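PDB 2PZ9: putative regulatory protein from Streptomyces coelicolor A3, which probably binds DNA and regulates transcription as a member of the TetR family, through a predicted helix-turn-helix motif. Local coordinates for residues D99-A104 and T207-M212. Residues are numbered along the deposited sequence; the frame is centred on the assembly and turned at random.
Sequences DLPGYA and TAVEHM
V209 packs over P101 and beside A104 in a small, buried, apolar helix-helix contact within the TetR-type C-terminal domain. It joins the first turn of helix 100-113 to the last turns of helix 198-212. The segments 100-104 and 207-212 run roughly antiparallel, at 150°, their axes 8.2 Å apart at closest approach, and no hydrogen bond links them. V209 takes part in three of the four touching residue pairs, each methyl with its own partners. With CG1 anti to the backbone N (chi1 175°), that methyl lies against the start of the facing helix, V209 CG1 to P101 CA 3.6 Å, and also reaches L100 CB. CG2 heads instead for the next turn, where it meets the A104 methyl (V209 CG2 to A104 CB 3.8 Å). The proline ring sits alongside the facing backbone, P101 CB coming 3.8 Å from E210 N. At the partly exposed side, the E210 side chain, bent at chi2, crosses the ring at a slant and leaves OE1 4.0 Å from P101 CG, a van der Waals contact. D99 is the N-cap of helix 100-113: its OD1 takes the G102 N-H at 2.7 Å from above the carboxylate plane. R215, just past helix 198-212, pairs with both: its NE forms a salt bridge with D99 OD1 and its N a hydrogen bond with E210 OE1. V206 and L205 extend the same seam, touching P101 and A104. Y103 and M212 turn to helix 165-176, while A208 and M212 pack on M212 and A208 of the second subunit, so helix 198-212 packs against helix 100-113 and also meets the second subunit.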
loop_
_atom_site.group_PDB
_atom_site.type_symbol
_atom_site.label_atom_id
_atom_site.label_comp_id
_atom_site.label_asym_id
_atom_site.label_seq_id
_atom_site.Cartn_x
_atom_site.Cartn_y
_atom_site.Cartn_z
ATOM N N ASP A 99 -16.749 -15.355 -7.697
ATOM C CA ASP A 99 -16.245 -15.507 -6.349
ATOM C C ASP A 99 -15.156 -14.481 -6.088
ATOM O O ASP A 99 -13.957 -14.762 -6.137
ATOM C CB ASP A 99 -15.733 -16.927 -6.103
ATOM C CG ASP A 99 -15.294 -17.162 -4.641
ATOM O OD1 ASP A 99 -15.453 -16.285 -3.766
ATOM O OD2 ASP A 99 -14.771 -18.246 -4.361
ATOM N N LEU A 100 -15.584 -13.271 -5.814
ATOM C CA LEU A 100 -14.653 -12.223 -5.536
ATOM C C LEU A 100 -13.938 -12.397 -4.181
ATOM O O LEU A 100 -12.726 -12.170 -4.116
ATOM C CB LEU A 100 -15.357 -10.890 -5.644
ATOM C CG LEU A 100 -15.827 -10.608 -7.064
ATOM C CD1 LEU A 100 -16.817 -9.477 -7.024
ATOM C CD2 LEU A 100 -14.673 -10.289 -7.998
ATOM N N PRO A 101 -14.666 -12.805 -3.099
ATOM C CA PRO A 101 -13.933 -13.032 -1.826
ATOM C C PRO A 101 -12.909 -14.177 -1.893
ATOM O O PRO A 101 -11.867 -14.115 -1.235
ATOM C CB PRO A 101 -15.053 -13.330 -0.805
ATOM C CG PRO A 101 -16.265 -13.683 -1.602
ATOM C CD PRO A 101 -16.124 -13.044 -2.955
ATOM N N GLY A 102 -13.214 -15.204 -2.685
ATOM C CA GLY A 102 -12.291 -16.288 -2.935
ATOM C C GLY A 102 -11.114 -15.725 -3.704
ATOM O O GLY A 102 -9.972 -16.107 -3.466
ATOM N N TYR A 103 -11.390 -14.809 -4.624
ATOM C CA TYR A 103 -10.337 -14.116 -5.356
ATOM C C TYR A 103 -9.384 -13.404 -4.388
ATOM O O TYR A 103 -8.154 -13.454 -4.539
ATOM C CB TYR A 103 -10.958 -13.121 -6.355
ATOM C CG TYR A 103 -9.962 -12.252 -7.087
ATOM C CD1 TYR A 103 -10.116 -10.858 -7.126
ATOM C CD2 TYR A 103 -8.851 -12.812 -7.740
ATOM C CE1 TYR A 103 -9.187 -10.026 -7.805
ATOM C CE2 TYR A 103 -7.916 -11.993 -8.431
ATOM C CZ TYR A 103 -8.094 -10.610 -8.455
ATOM O OH TYR A 103 -7.176 -9.818 -9.105
ATOM N N ALA A 104 -9.960 -12.746 -3.386
ATOM C CA ALA A 104 -9.184 -11.967 -2.433
ATOM C C ALA A 104 -8.314 -12.885 -1.603
ATOM O O ALA A 104 -7.180 -12.533 -1.311
ATOM C CB ALA A 104 -10.096 -11.146 -1.545
ATOM N N THR A 207 -14.286 -12.317 4.465
ATOM C CA THR A 207 -15.615 -12.008 4.956
ATOM C C THR A 207 -15.947 -10.591 4.579
ATOM O O THR A 207 -17.053 -10.313 4.139
ATOM C CB THR A 207 -15.690 -12.188 6.468
ATOM O OG1 THR A 207 -15.433 -13.564 6.783
ATOM C CG2 THR A 207 -17.057 -11.802 6.999
ATOM N N ALA A 208 -14.975 -9.699 4.712
ATOM C CA ALA A 208 -15.170 -8.306 4.356
ATOM C C ALA A 208 -15.529 -8.145 2.876
ATOM O O ALA A 208 -16.369 -7.304 2.505
ATOM C CB ALA A 208 -13.935 -7.494 4.706
ATOM N N VAL A 209 -14.892 -8.941 2.028
ATOM C CA VAL A 209 -15.100 -8.813 0.597
ATOM C C VAL A 209 -16.452 -9.405 0.278
ATOM O O VAL A 209 -17.186 -8.866 -0.570
ATOM C CB VAL A 209 -13.973 -9.466 -0.235
ATOM C CG1 VAL A 209 -14.285 -9.415 -1.734
ATOM C CG2 VAL A 209 -12.662 -8.766 0.027
ATOM N N GLU A 210 -16.788 -10.494 0.980
ATOM C CA GLU A 210 -18.141 -11.019 0.932
ATOM C C GLU A 210 -19.163 -9.928 1.274
ATOM O O GLU A 210 -20.185 -9.808 0.589
ATOM C CB GLU A 210 -18.312 -12.236 1.831
ATOM C CG GLU A 210 -19.791 -12.633 2.107
ATOM C CD GLU A 210 -20.613 -13.008 0.838
ATOM O OE1 GLU A 210 -20.033 -13.536 -0.155
ATOM O OE2 GLU A 210 -21.857 -12.786 0.838
ATOM N N HIS A 211 -18.898 -9.116 2.294
ATOM C CA HIS A 211 -19.841 -8.049 2.626
ATOM C C HIS A 211 -19.968 -7.015 1.533
ATOM O O HIS A 211 -21.060 -6.580 1.244
ATOM C CB HIS A 211 -19.538 -7.407 3.972
ATOM C CG HIS A 211 -19.961 -8.250 5.129
ATOM N ND1 HIS A 211 -19.110 -9.135 5.760
ATOM C CD2 HIS A 211 -21.159 -8.383 5.740
ATOM C CE1 HIS A 211 -19.758 -9.755 6.727
ATOM N NE2 HIS A 211 -21.002 -9.316 6.735
HETATM N N MSE A 212 -18.871 -6.642 0.893
HETATM C CA MSE A 212 -18.964 -5.683 -0.201
HETATM C C MSE A 212 -19.746 -6.166 -1.408
HETATM O O MSE A 212 -20.710 -5.524 -1.826
HETATM C CB MSE A 212 -17.603 -5.302 -0.664
HETATM C CG MSE A 212 -17.082 -4.149 0.061
HETATM SE SE MSE A 212 -15.171 -4.319 -0.136
HETATM C CE MSE A 212 -14.889 -3.763 -2.006
#